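Local coordinates for F5/8 type C domain protein (Bacteroides ovatus, PDB 4ZRX) that probably hydrolyses alpha-L-fucosyl linkages of glycans, with a putative fucosidase TIM-barrel domain and a C-terminal F5/8 type C domain of the kind that often binds carbohydrate, at residues T107-H112 and I166-E171; P159-F164 and Q197-D202; A357-K362 and Q454-Y459; S384-V389 and P432-N437. One frame throughout, in Å; residues are numbered along the deposited sequence. Where two conformers were deposited one is given.

Interaction 1: T107-H112 and I166-E171; sequences TATTKH and IRQLTE
Both carboxylate oxygens of Glu171 take hydrogen bonds from the loop 107-112: Thr107 OG1 donates to the syn lone pair of Glu171 OE1 at 2.5 Å, and Ala108 N meets Glu171 OE2 at 3.0 Å, also on the syn side but 22° out of the carboxylate plane. The contact holds an ST turn, in which Thr107 OG1 accepts from Thr109 N (3.0 Å), against helix 158-174 on the outside of the TIM-barrel domain. Trp105 NE1 is a further donor to Glu171 OE1. A leucine in place of Glu171 would probably leave Thr107 OG1, Ala108 N and Trp105 NE1 without their carboxylate acceptors and the turn freer to shift. One turn back on the helix, Gln168 NE2 donates to Thr109 OG1 at 3.1 Å, almost in its own amide plane, while Lys97 holds Gln168 OE1. Thr109 OG1 in turn donates to Thr107 OG1 (2.6 Å), so a relay of bonds runs from the amide through two hydroxyls to the carboxylate. With chi1 of Thr109 at 59°, OG1 sits between its backbone N and carbonyl carbon, and CG2 is directed at Arg167. In the conformer of Arg167 described, Thr109 CG2 lies 3.7 Å above the guanidinium plane, over its centre. At the guanidinium edge, in plane, a water accepts from Arg167 NH1 and donates to Thr109 O at 2.7 Å.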
loop_
_atom_site.group_PDB
_atom_site.type_symbol
_atom_site.label_atom_id
_atom_site.label_comp_id
_atom_site.label_asym_id
_atom_site.label_seq_id
_atom_site.Cartn_x
_atom_site.Cartn_y
_atom_site.Cartn_z
ATOM N N THR A 107 -30.693 6.190 3.236
ATOM C CA THR A 107 -30.759 6.484 4.655
ATOM C C THR A 107 -32.008 7.314 5.003
ATOM O O THR A 107 -32.422 8.190 4.263
ATOM C CB THR A 107 -29.502 7.225 5.083
ATOM O OG1 THR A 107 -29.523 7.533 6.482
ATOM C CG2 THR A 107 -29.267 8.498 4.303
ATOM N N ALA A 108 -32.545 7.087 6.190
ATOM C CA ALA A 108 -33.632 7.935 6.719
ATOM C C ALA A 108 -33.083 9.285 7.193
ATOM O O ALA A 108 -33.841 10.193 7.512
ATOM C CB ALA A 108 -34.315 7.225 7.907
ATOM N N THR A 109 -31.752 9.464 7.223
ATOM C CA THR A 109 -31.154 10.621 7.887
ATOM C C THR A 109 -31.023 11.872 7.029
ATOM O O THR A 109 -30.895 12.990 7.573
ATOM C CB THR A 109 -29.740 10.333 8.392
ATOM O OG1 THR A 109 -28.881 9.943 7.291
ATOM C CG2 THR A 109 -29.748 9.264 9.434
ATOM N N THR A 110 -31.002 11.687 5.723
ATOM C CA THR A 110 -30.711 12.810 4.797
ATOM C C THR A 110 -31.240 12.469 3.434
ATOM O O THR A 110 -31.391 11.288 3.090
ATOM C CB THR A 110 -29.211 13.118 4.742
ATOM O OG1 THR A 110 -28.931 14.174 3.825
ATOM C CG2 THR A 110 -28.394 11.902 4.340
ATOM N N LYS A 111 -31.573 13.523 2.687
ATOM C CA LYS A 111 -31.909 13.440 1.279
ATOM C C LYS A 111 -30.698 13.267 0.393
ATOM O O LYS A 111 -30.851 12.948 -0.775
ATOM C CB LYS A 111 -32.655 14.712 0.819
ATOM C CG LYS A 111 -33.984 14.932 1.468
ATOM C CD LYS A 111 -34.598 16.190 0.925
ATOM C CE LYS A 111 -35.957 16.360 1.532
ATOM N NZ LYS A 111 -36.624 17.540 0.947
ATOM N N HIS A 112 -29.503 13.473 0.930
ATOM C CA HIS A 112 -28.298 13.481 0.127
ATOM C C HIS A 112 -27.799 12.040 0.010
ATOM O O HIS A 112 -26.831 11.621 0.672
ATOM C CB HIS A 112 -27.262 14.392 0.752
ATOM C CG HIS A 112 -26.179 14.763 -0.192
ATOM N ND1 HIS A 112 -26.462 15.376 -1.391
ATOM C CD2 HIS A 112 -24.831 14.679 -0.109
ATOM C CE1 HIS A 112 -25.322 15.631 -2.015
ATOM N NE2 HIS A 112 -24.331 15.178 -1.288
ATOM N N ILE A 166 -24.814 8.264 14.477
ATOM C CA ILE A 166 -25.213 6.991 15.019
ATOM C C ILE A 166 -26.372 6.453 14.229
ATOM O O ILE A 166 -26.468 5.248 14.057
ATOM C CB ILE A 166 -25.542 7.108 16.568
ATOM C CG1 ILE A 166 -24.217 7.293 17.308
ATOM C CG2 ILE A 166 -26.269 5.867 17.079
ATOM C CD1 ILE A 166 -24.370 7.668 18.771
ATOM N N ARG A 167 -27.321 7.314 13.795
ATOM C CA ARG A 167 -28.436 6.773 13.027
ATOM C C ARG A 167 -27.960 6.204 11.709
ATOM O O ARG A 167 -28.405 5.127 11.328
ATOM C CB ARG A 167 -29.564 7.782 12.828
ATOM C CG ARG A 167 -30.402 7.878 14.041
ATOM C CD ARG A 167 -31.321 9.093 13.944
ATOM N NE ARG A 167 -32.141 9.152 12.725
ATOM C CZ ARG A 167 -32.289 10.258 11.978
ATOM N NH1 ARG A 167 -31.610 11.359 12.263
ATOM N NH2 ARG A 167 -33.094 10.253 10.929
ATOM N N GLN A 168 -27.020 6.872 11.038
ATOM C CA GLN A 168 -26.415 6.289 9.813
ATOM C C GLN A 168 -25.704 4.953 10.039
ATOM O O GLN A 168 -25.902 3.957 9.303
ATOM C CB GLN A 168 -25.451 7.276 9.182
ATOM C CG GLN A 168 -26.148 8.502 8.634
ATOM C CD GLN A 168 -25.224 9.416 7.825
ATOM O OE1 GLN A 168 -23.997 9.445 8.025
ATOM N NE2 GLN A 168 -25.809 10.233 6.979
ATOM N N LEU A 169 -24.934 4.932 11.103
ATOM C CA LEU A 169 -24.143 3.750 11.510
ATOM C C LEU A 169 -25.039 2.608 11.855
ATOM O O LEU A 169 -24.805 1.511 11.483
ATOM C CB LEU A 169 -23.229 4.142 12.642
ATOM C CG LEU A 169 -22.317 3.067 13.240
ATOM C CD1 LEU A 169 -21.326 2.604 12.194
ATOM C CD2 LEU A 169 -21.641 3.671 14.453
ATOM N N THR A 170 -26.131 2.888 12.579
ATOM C CA THR A 170 -27.105 1.877 12.961
ATOM C C THR A 170 -27.763 1.290 11.742
ATOM O O THR A 170 -27.904 0.111 11.647
ATOM C CB THR A 170 -28.131 2.461 13.943
ATOM O OG1 THR A 170 -27.447 2.921 15.124
ATOM C CG2 THR A 170 -29.223 1.443 14.298
ATOM N N GLU A 171 -28.072 2.094 10.730
ATOM C CA GLU A 171 -28.625 1.491 9.514
ATOM C C GLU A 171 -27.647 0.493 8.876
ATOM O O GLU A 171 -27.997 -0.670 8.491
ATOM C CB GLU A 171 -28.985 2.587 8.498
ATOM C CG GLU A 171 -30.152 3.408 8.932
ATOM C CD GLU A 171 -30.339 4.697 8.162
ATOM O OE1 GLU A 171 -29.345 5.229 7.527
ATOM O OE2 GLU A 171 -31.507 5.217 8.245
HETATM O O HOH W 1 -31.629 13.596 10.081
#

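Interaction 2: P159-F164 and Q197-D202; sequences PRYNDF and QVYDWD
Tyr161 and Tyr199 meet at 4.1 Å between CE2 of the former and CE1 of the latter, with the Tyr161 atom at the edge of the Tyr199 ring and near its plane. The two faces of the Tyr199 ring are covered from within its own segment: Trp201 CH2 lies over one and Gln197 CG over the other, 3.5 Å above the plane, both offset toward the rim. The Gln197 amide runs across Tyr161, its CD 3.6 Å from Tyr161 CD2. A bend at chi2 (62°) turns this amide back toward Asn162, whose own amide stands nearly perpendicular to it, the planes 88° apart. Asn162 carries the polar part of the contact. Its ND2 donates to Val198 O at 2.9 Å, with each partner close to the plane of the other. Its OD1 accepts from Asp200 N at 3.1 Å, the donor standing 56° above the carbonyl plane, and from Gln197 NE2 through a weak bond of 3.2 Å. Gln197 is held more firmly elsewhere, OE1 by Gly156 N and NE2 by Ser158 O, while Tyr161 OH bonds to Lys97 and Tyr199 OH to Tyr155. The contact joins two successive outer helices of the TIM barrel: 158-174 supplies Asn162, and Asp200 is the N-cap of 201-211, its OD1 bonded to Ala203 N. By donating to one backbone carbonyl and accepting from a backbone N two residues on, Asn162 is likely to steady the inverse gamma turn centred on Asp200, and with it the approach to the second helix.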
loop_
_atom_site.group_PDB
_atom_site.type_symbol
_atom_site.label_atom_id
_atom_site.label_comp_id
_atom_site.label_asym_id
_atom_site.label_seq_id
_atom_site.Cartn_x
_atom_site.Cartn_y
_atom_site.Cartn_z
ATOM N N PRO A 159 -23.724 17.471 19.277
ATOM C CA PRO A 159 -24.638 16.383 19.676
ATOM C C PRO A 159 -25.606 15.981 18.604
ATOM O O PRO A 159 -25.988 14.816 18.523
ATOM C CB PRO A 159 -25.417 16.976 20.895
ATOM C CG PRO A 159 -24.547 18.073 21.388
ATOM C CD PRO A 159 -23.882 18.651 20.159
ATOM N N ARG A 160 -26.008 16.929 17.786
ATOM C CA ARG A 160 -26.965 16.664 16.733
ATOM C C ARG A 160 -26.284 15.792 15.658
ATOM O O ARG A 160 -26.841 14.804 15.167
ATOM C CB ARG A 160 -27.399 17.971 16.119
ATOM C CG ARG A 160 -28.618 17.829 15.276
ATOM C CD ARG A 160 -29.354 19.150 15.121
ATOM N NE ARG A 160 -30.534 18.962 14.269
ATOM C CZ ARG A 160 -31.331 19.942 13.847
ATOM N NH1 ARG A 160 -31.091 21.208 14.165
ATOM N NH2 ARG A 160 -32.385 19.651 13.093
ATOM N N TYR A 161 -25.071 16.166 15.320
ATOM C CA TYR A 161 -24.324 15.326 14.345
ATOM C C TYR A 161 -23.970 13.958 14.902
ATOM O O TYR A 161 -23.999 12.981 14.178
ATOM C CB TYR A 161 -23.079 15.994 13.794
ATOM C CG TYR A 161 -22.429 15.120 12.709
ATOM C CD1 TYR A 161 -22.922 15.090 11.426
ATOM C CD2 TYR A 161 -21.342 14.332 13.008
ATOM C CE1 TYR A 161 -22.343 14.296 10.450
ATOM C CE2 TYR A 161 -20.752 13.525 12.038
ATOM C CZ TYR A 161 -21.237 13.521 10.774
ATOM O OH TYR A 161 -20.648 12.711 9.822
ATOM N N ASN A 162 -23.644 13.884 16.182
ATOM C CA ASN A 162 -23.368 12.597 16.783
ATOM C C ASN A 162 -24.565 11.692 16.694
ATOM O O ASN A 162 -24.438 10.538 16.323
ATOM C CB ASN A 162 -22.860 12.760 18.206
ATOM C CG ASN A 162 -21.408 13.238 18.253
ATOM O OD1 ASN A 162 -20.587 12.849 17.414
ATOM N ND2 ASN A 162 -21.070 14.001 19.259
ATOM N N ASP A 163 -25.769 12.211 16.988
ATOM C CA ASP A 163 -26.999 11.405 16.856
ATOM C C ASP A 163 -27.211 10.968 15.417
ATOM O O ASP A 163 -27.598 9.822 15.156
ATOM C CB ASP A 163 -28.245 12.213 17.318
ATOM C CG ASP A 163 -29.573 11.439 17.161
ATOM O OD1 ASP A 163 -29.899 10.627 18.062
ATOM O OD2 ASP A 163 -30.326 11.678 16.186
ATOM N N PHE A 164 -27.020 11.905 14.505
ATOM C CA PHE A 164 -27.189 11.695 13.053
ATOM C C PHE A 164 -26.252 10.574 12.572
ATOM O O PHE A 164 -26.658 9.661 11.854
ATOM C CB PHE A 164 -26.837 13.060 12.387
ATOM C CG PHE A 164 -26.781 13.058 10.851
ATOM C CD1 PHE A 164 -27.909 13.291 10.087
ATOM C CD2 PHE A 164 -25.583 12.854 10.204
ATOM C CE1 PHE A 164 -27.814 13.325 8.678
ATOM C CE2 PHE A 164 -25.487 12.907 8.885
ATOM C CZ PHE A 164 -26.605 13.106 8.103
ATOM N N GLN A 197 -16.402 19.643 15.011
ATOM C CA GLN A 197 -17.197 18.553 15.523
ATOM C C GLN A 197 -16.448 17.866 16.637
ATOM O O GLN A 197 -15.286 17.534 16.468
ATOM C CB GLN A 197 -17.457 17.562 14.380
ATOM C CG GLN A 197 -18.259 16.343 14.757
ATOM C CD GLN A 197 -19.672 16.639 15.242
ATOM O OE1 GLN A 197 -20.315 17.604 14.794
ATOM N NE2 GLN A 197 -20.170 15.800 16.151
ATOM N N VAL A 198 -17.119 17.602 17.750
ATOM C CA VAL A 198 -16.551 16.790 18.826
ATOM C C VAL A 198 -17.308 15.499 18.743
ATOM O O VAL A 198 -18.499 15.425 19.073
ATOM C CB VAL A 198 -16.697 17.468 20.223
ATOM C CG1 VAL A 198 -16.149 16.589 21.314
ATOM C CG2 VAL A 198 -15.994 18.841 20.200
ATOM N N TYR A 199 -16.619 14.474 18.251
ATOM C CA TYR A 199 -17.246 13.196 18.015
ATOM C C TYR A 199 -17.441 12.390 19.300
ATOM O O TYR A 199 -16.536 12.323 20.126
ATOM C CB TYR A 199 -16.359 12.396 17.103
ATOM C CG TYR A 199 -16.133 13.010 15.753
ATOM C CD1 TYR A 199 -17.081 12.872 14.760
ATOM C CD2 TYR A 199 -14.966 13.705 15.464
ATOM C CE1 TYR A 199 -16.877 13.414 13.504
ATOM C CE2 TYR A 199 -14.735 14.238 14.175
ATOM C CZ TYR A 199 -15.723 14.056 13.199
ATOM O OH TYR A 199 -15.540 14.559 11.943
ATOM N N ASP A 200 -18.569 11.690 19.409
ATOM C CA ASP A 200 -18.805 10.758 20.518
ATOM C C ASP A 200 -18.365 9.368 20.088
ATOM O O ASP A 200 -19.162 8.463 19.851
ATOM C CB ASP A 200 -20.283 10.762 20.934
ATOM C CG ASP A 200 -20.514 10.079 22.280
ATOM O OD1 ASP A 200 -19.652 9.327 22.770
ATOM O OD2 ASP A 200 -21.610 10.298 22.826
ATOM N N TRP A 201 -17.059 9.218 19.995
ATOM C CA TRP A 201 -16.432 7.967 19.556
ATOM C C TRP A 201 -16.820 6.794 20.416
ATOM O O TRP A 201 -17.019 5.682 19.929
ATOM C CB TRP A 201 -14.906 8.110 19.592
ATOM C CG TRP A 201 -14.329 9.088 18.652
ATOM C CD1 TRP A 201 -13.600 10.144 18.986
ATOM C CD2 TRP A 201 -14.396 9.091 17.202
ATOM N NE1 TRP A 201 -13.239 10.868 17.881
ATOM C CE2 TRP A 201 -13.689 10.234 16.765
ATOM C CE3 TRP A 201 -14.970 8.265 16.265
ATOM C CZ2 TRP A 201 -13.528 10.563 15.427
ATOM C CZ3 TRP A 201 -14.812 8.595 14.899
ATOM C CH2 TRP A 201 -14.126 9.740 14.513
ATOM N N ASP A 202 -17.005 7.029 21.717
ATOM C CA ASP A 202 -17.387 5.933 22.591
ATOM C C ASP A 202 -18.787 5.440 22.275
ATOM O O ASP A 202 -19.002 4.223 22.185
ATOM C CB ASP A 202 -17.206 6.310 24.075
ATOM C CG ASP A 202 -17.487 5.140 24.985
ATOM O OD1 ASP A 202 -16.824 4.065 24.875
ATOM O OD2 ASP A 202 -18.415 5.270 25.771
#

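Interaction 3: A357-K362 and Q454-Y459; sequences ADNRVK and QVAAYY
Asn359 OD1 receives two backbone N-H groups, Ala457 N across the contact and Val361 N in its own segment, each at 3.1 Å and from opposite faces of the amide plane. The second bond makes an Asx turn, by which the loop leaving helix 339-356 settles along strand 450-458 of the beta-sandwich. Here CG of Asn359 lies opposite its backbone N (chi1 -178°), which carries the amide along the strand. A third hydrogen bond, Arg360 N to Ala457 O at 2.8 Å, is almost straight (175°), so Ala457 is gripped through both N and O. An alanine at Asn359 would probably leave Ala457 N without this acceptor and unlock the turn at Val361. Among charges, Arg360 NH1 bridges to Asp358 OD2 at 2.7 Å, in the guanidinium plane; Lys381 pairs with Asp358 OD1, and Arg360 NE bonds to Ser384 OG. Packing comes from both sides of the strand. Asn359 CB rests 3.7 Å from Tyr458 CE2, with amide and ring planes 32° apart, whereas Val361 CG2 meets Ala457 CB at 3.8 Å amid side chains of strands 374-381 and 438-446. Two waters complete the join. One links Asp358 O to Tyr459 N; the other accepts from Asn359 ND2 at 3.0 Å and donates to Gln454 OE1 and to Val455 O, the last at 2.7 Å.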
loop_
_atom_site.group_PDB
_atom_site.type_symbol
_atom_site.label_atom_id
_atom_site.label_comp_id
_atom_site.label_asym_id
_atom_site.label_seq_id
_atom_site.Cartn_x
_atom_site.Cartn_y
_atom_site.Cartn_z
ATOM N N ALA A 357 3.004 -21.628 -3.685
ATOM C CA ALA A 357 2.521 -23.011 -3.962
ATOM C C ALA A 357 3.309 -24.085 -3.252
ATOM O O ALA A 357 2.688 -25.062 -2.765
ATOM C CB ALA A 357 2.473 -23.266 -5.462
ATOM N N ASP A 358 4.632 -23.927 -3.184
ATOM C CA ASP A 358 5.520 -24.962 -2.743
ATOM C C ASP A 358 6.449 -24.543 -1.588
ATOM O O ASP A 358 7.557 -24.062 -1.792
ATOM C CB ASP A 358 6.343 -25.403 -3.945
ATOM C CG ASP A 358 7.224 -26.609 -3.641
ATOM O OD1 ASP A 358 7.100 -27.271 -2.580
ATOM O OD2 ASP A 358 8.062 -26.892 -4.467
ATOM N N ASN A 359 5.966 -24.712 -0.368
ATOM C CA ASN A 359 6.754 -24.458 0.802
ATOM C C ASN A 359 7.855 -25.503 0.902
ATOM O O ASN A 359 7.583 -26.673 0.912
ATOM C CB ASN A 359 5.841 -24.528 2.008
ATOM C CG ASN A 359 6.526 -24.229 3.285
ATOM O OD1 ASN A 359 7.737 -23.917 3.358
ATOM N ND2 ASN A 359 5.738 -24.341 4.327
ATOM N N ARG A 360 9.086 -25.064 0.959
ATOM C CA ARG A 360 10.235 -25.943 0.926
ATOM C C ARG A 360 10.669 -26.446 2.298
ATOM O O ARG A 360 11.484 -27.357 2.385
ATOM C CB ARG A 360 11.406 -25.298 0.201
ATOM C CG ARG A 360 11.114 -24.796 -1.259
ATOM C CD ARG A 360 10.603 -25.906 -2.199
ATOM N NE ARG A 360 11.580 -26.941 -2.338
ATOM C CZ ARG A 360 11.469 -27.962 -3.179
ATOM N NH1 ARG A 360 10.375 -28.142 -3.924
ATOM N NH2 ARG A 360 12.444 -28.830 -3.237
ATOM N N VAL A 361 10.148 -25.855 3.356
ATOM C CA VAL A 361 10.476 -26.260 4.725
ATOM C C VAL A 361 9.614 -27.506 5.039
ATOM O O VAL A 361 8.401 -27.475 4.892
ATOM C CB VAL A 361 10.201 -25.166 5.728
ATOM C CG1 VAL A 361 10.388 -25.603 7.151
ATOM C CG2 VAL A 361 11.134 -23.986 5.430
ATOM N N LYS A 362 10.278 -28.516 5.557
ATOM C CA LYS A 362 9.600 -29.656 6.133
ATOM C C LYS A 362 9.510 -29.326 7.639
ATOM O O LYS A 362 10.440 -28.817 8.259
ATOM C CB LYS A 362 10.500 -30.882 5.959
ATOM C CG LYS A 362 10.920 -31.186 4.555
ATOM C CD LYS A 362 11.827 -32.488 4.520
ATOM C CE LYS A 362 10.993 -33.699 4.767
ATOM N NZ LYS A 362 11.785 -34.952 4.587
ATOM N N GLN A 454 5.739 -20.714 13.139
ATOM C CA GLN A 454 6.015 -21.234 11.790
ATOM C C GLN A 454 7.228 -20.596 11.161
ATOM O O GLN A 454 7.442 -19.384 11.248
ATOM C CB GLN A 454 4.832 -21.057 10.851
ATOM C CG GLN A 454 5.089 -21.753 9.483
ATOM C CD GLN A 454 3.902 -21.850 8.520
ATOM O OE1 GLN A 454 3.887 -22.737 7.698
ATOM N NE2 GLN A 454 2.958 -20.930 8.585
ATOM N N VAL A 455 7.966 -21.438 10.437
ATOM C CA VAL A 455 8.944 -21.003 9.485
ATOM C C VAL A 455 8.661 -21.700 8.185
ATOM O O VAL A 455 8.459 -22.941 8.151
ATOM C CB VAL A 455 10.369 -21.404 9.991
ATOM C CG1 VAL A 455 11.461 -21.059 8.973
ATOM C CG2 VAL A 455 10.667 -20.667 11.296
ATOM N N ALA A 456 8.695 -20.943 7.098
ATOM C CA ALA A 456 8.383 -21.426 5.756
ATOM C C ALA A 456 9.370 -20.788 4.765
ATOM O O ALA A 456 10.014 -19.765 5.076
ATOM C CB ALA A 456 6.966 -21.139 5.369
ATOM N N ALA A 457 9.556 -21.388 3.594
ATOM C CA ALA A 457 10.492 -20.851 2.602
ATOM C C ALA A 457 10.074 -21.212 1.218
ATOM O O ALA A 457 9.465 -22.293 0.990
ATOM C CB ALA A 457 11.919 -21.332 2.861
ATOM N N TYR A 458 10.346 -20.310 0.296
ATOM C CA TYR A 458 9.830 -20.387 -1.061
ATOM C C TYR A 458 10.831 -19.821 -2.043
ATOM O O TYR A 458 11.790 -19.154 -1.683
ATOM C CB TYR A 458 8.516 -19.573 -1.199
ATOM C CG TYR A 458 7.454 -19.879 -0.182
ATOM C CD1 TYR A 458 7.413 -19.197 1.019
ATOM C CD2 TYR A 458 6.485 -20.888 -0.415
ATOM C CE1 TYR A 458 6.462 -19.492 1.960
ATOM C CE2 TYR A 458 5.478 -21.129 0.528
ATOM C CZ TYR A 458 5.542 -20.486 1.738
ATOM O OH TYR A 458 4.533 -20.726 2.635
ATOM N N TYR A 459 10.558 -20.098 -3.299
ATOM C CA TYR A 459 11.187 -19.455 -4.437
ATOM C C TYR A 459 10.140 -18.550 -5.081
ATOM O O TYR A 459 9.107 -19.045 -5.552
ATOM C CB TYR A 459 11.694 -20.457 -5.465
ATOM C CG TYR A 459 12.414 -19.719 -6.583
ATOM C CD1 TYR A 459 13.738 -19.294 -6.412
ATOM C CD2 TYR A 459 11.780 -19.388 -7.769
ATOM C CE1 TYR A 459 14.399 -18.586 -7.437
ATOM C CE2 TYR A 459 12.442 -18.669 -8.774
ATOM C CZ TYR A 459 13.730 -18.271 -8.589
ATOM O OH TYR A 459 14.445 -17.587 -9.567
HETATM O O HOH W 2 8.755 -22.496 -3.622
HETATM O O HOH W 3 6.242 -24.183 7.233
#

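Interaction 4: S384-V389 and P432-N437; sequences SEINLV and PAVNAN
Ile386 and Val434 face each other as an antiparallel hydrogen-bonded pair, Ile386 N giving to Val434 O at 2.9 Å and Val434 N to Ile386 O at 3.0 Å. A longer bond of 3.3 Å runs from Ala436 N to Ser384 O. The axes of the short strands 384-386 and 433-436 lie 152° apart in direction, and both acceptors of the central pair also take CA-H...O contacts, from Glu385 CA to Val434 O and from Ala433 CA to Ile386 O. Apolar packing occupies the face bearing Ile386 and Val434. In this directly paired register, CG1 of both residues stands between the backbone N and the carbonyl carbon (chi1 56° and 66°), which lays the side chains side by side, 4.2 Å apart at their CG1 atoms in the Val434 conformer described. Ala457 touches Ile386, while Ala408 and Thr410 touch Val434. On the face bearing Glu385, the extended glutamate brings OE2 to 3.7 Å from Ala433 CB. Where the pairing ends, a water accepts from Asn387 ND2 and Ala433 N; Asn387 OD1 is bonded to Ala460 N, and Asn387 with Leu388 forms a classic beta bulge opposite Tyr458. The ribbon thus joins mainly through backbone bonds, which depend little on side-chain identity, and presents a largely apolar face, with Ser384 at one end, to the sandwich strands and one polar face with Glu385 and Asn435.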
loop_
_atom_site.group_PDB
_atom_site.type_symbol
_atom_site.label_atom_id
_atom_site.label_comp_id
_atom_site.label_asym_id
_atom_site.label_seq_id
_atom_site.Cartn_x
_atom_site.Cartn_y
_atom_site.Cartn_z
ATOM N N SER A 384 16.120 -27.974 -2.993
ATOM C CA SER A 384 15.436 -26.670 -2.761
ATOM C C SER A 384 16.341 -25.535 -3.167
ATOM O O SER A 384 17.509 -25.604 -2.863
ATOM C CB SER A 384 15.145 -26.472 -1.282
ATOM O OG SER A 384 14.152 -27.361 -0.912
ATOM N N GLU A 385 15.778 -24.562 -3.880
ATOM C CA GLU A 385 16.347 -23.246 -4.160
ATOM C C GLU A 385 15.337 -22.254 -3.609
ATOM O O GLU A 385 14.132 -22.360 -3.910
ATOM C CB GLU A 385 16.471 -23.022 -5.671
ATOM C CG GLU A 385 17.087 -21.677 -6.018
ATOM C CD GLU A 385 17.423 -21.497 -7.502
ATOM O OE1 GLU A 385 16.726 -22.058 -8.376
ATOM O OE2 GLU A 385 18.368 -20.744 -7.788
ATOM N N ILE A 386 15.789 -21.335 -2.758
ATOM C CA ILE A 386 14.920 -20.434 -2.082
ATOM C C ILE A 386 15.449 -19.024 -2.151
ATOM O O ILE A 386 16.634 -18.795 -2.206
ATOM C CB ILE A 386 14.717 -20.861 -0.596
ATOM C CG1 ILE A 386 16.010 -20.994 0.183
ATOM C CG2 ILE A 386 13.993 -22.196 -0.566
ATOM C CD1 ILE A 386 15.802 -21.052 1.669
ATOM N N ASN A 387 14.533 -18.063 -2.111
ATOM C CA ASN A 387 14.856 -16.654 -1.999
ATOM C C ASN A 387 13.890 -15.840 -1.158
ATOM O O ASN A 387 13.891 -14.570 -1.240
ATOM C CB ASN A 387 15.008 -16.050 -3.399
ATOM C CG ASN A 387 13.740 -16.139 -4.216
ATOM O OD1 ASN A 387 12.676 -16.460 -3.722
ATOM N ND2 ASN A 387 13.848 -15.799 -5.482
ATOM N N LEU A 388 13.078 -16.557 -0.351
ATOM C CA LEU A 388 12.032 -15.998 0.458
ATOM C C LEU A 388 11.829 -16.876 1.657
ATOM O O LEU A 388 11.635 -18.087 1.524
ATOM C CB LEU A 388 10.709 -15.853 -0.345
ATOM C CG LEU A 388 9.414 -15.516 0.341
ATOM C CD1 LEU A 388 9.506 -14.251 1.032
ATOM C CD2 LEU A 388 8.262 -15.541 -0.684
ATOM N N VAL A 389 11.889 -16.260 2.810
ATOM C CA VAL A 389 11.593 -16.932 4.098
ATOM C C VAL A 389 10.489 -16.172 4.782
ATOM O O VAL A 389 10.485 -14.928 4.794
ATOM C CB VAL A 389 12.847 -17.063 4.944
ATOM C CG1 VAL A 389 12.578 -17.548 6.375
ATOM C CG2 VAL A 389 13.807 -17.969 4.272
ATOM N N PRO A 432 18.946 -12.939 -2.326
ATOM C CA PRO A 432 19.304 -13.616 -3.596
ATOM C C PRO A 432 19.212 -15.126 -3.457
ATOM O O PRO A 432 19.620 -15.659 -2.413
ATOM C CB PRO A 432 20.775 -13.188 -3.851
ATOM C CG PRO A 432 20.916 -11.922 -3.059
ATOM C CD PRO A 432 20.016 -12.040 -1.840
ATOM N N ALA A 433 18.674 -15.774 -4.492
ATOM C CA ALA A 433 18.430 -17.194 -4.474
ATOM C C ALA A 433 19.665 -17.980 -4.058
ATOM O O ALA A 433 20.794 -17.711 -4.508
ATOM C CB ALA A 433 17.963 -17.669 -5.844
ATOM N N VAL A 434 19.419 -18.970 -3.210
ATOM C CA VAL A 434 20.445 -19.939 -2.840
ATOM C C VAL A 434 19.907 -21.356 -2.882
ATOM O O VAL A 434 18.717 -21.605 -2.613
ATOM C CB VAL A 434 21.013 -19.619 -1.457
ATOM C CG1 VAL A 434 19.973 -19.798 -0.355
ATOM C CG2 VAL A 434 22.246 -20.450 -1.162
ATOM N N ASN A 435 20.814 -22.274 -3.200
ATOM C CA ASN A 435 20.534 -23.700 -3.125
ATOM C C ASN A 435 20.945 -24.141 -1.734
ATOM O O ASN A 435 22.118 -23.992 -1.349
ATOM C CB ASN A 435 21.278 -24.500 -4.182
ATOM C CG ASN A 435 20.793 -24.212 -5.589
ATOM O OD1 ASN A 435 21.459 -23.521 -6.347
ATOM N ND2 ASN A 435 19.637 -24.716 -5.933
ATOM N N ALA A 436 19.988 -24.683 -0.972
ATOM C CA ALA A 436 20.221 -25.062 0.422
ATOM C C ALA A 436 19.447 -26.291 0.837
ATOM O O ALA A 436 18.389 -26.587 0.238
ATOM C CB ALA A 436 19.851 -23.930 1.325
ATOM N N ASN A 437 19.896 -26.942 1.911
ATOM C CA ASN A 437 19.212 -28.170 2.410
ATOM C C ASN A 437 18.695 -28.034 3.842
ATOM O O ASN A 437 17.928 -28.893 4.301
ATOM C CB ASN A 437 20.081 -29.391 2.199
ATOM C CG ASN A 437 21.326 -29.402 3.100
ATOM O OD1 ASN A 437 21.217 -29.488 4.298
ATOM N ND2 ASN A 437 22.491 -29.268 2.516
HETATM O O HOH W 4 17.898 -29.124 -1.127
HETATM O O HOH W 5 16.576 -14.587 -6.519
#

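Overall arrangement
From the N terminus, interaction 1 opens in the loop after barrel strand 91-97 and closes on helix 158-174. Interaction 2 starts earlier on that helix and closes at the head of helix 201-211, so the two cross along the chain. They touch where Phe164 CE1 packs on Thr109 O; together they tie a barrel loop and the head of helix 201-211 to helix 158-174. Interaction 3 then closes a loop of some ninety residues containing no helix, joining the exit of helix 339-356 to strand 450-458 of the beta-sandwich. Nested inside it, interaction 4 pairs two short strands; Arg360 NE to Ser384 OG links the two. The centres of interactions 1 and 2 lie about 49 Å from that of interaction 3 and about 55 Å from that of interaction 4.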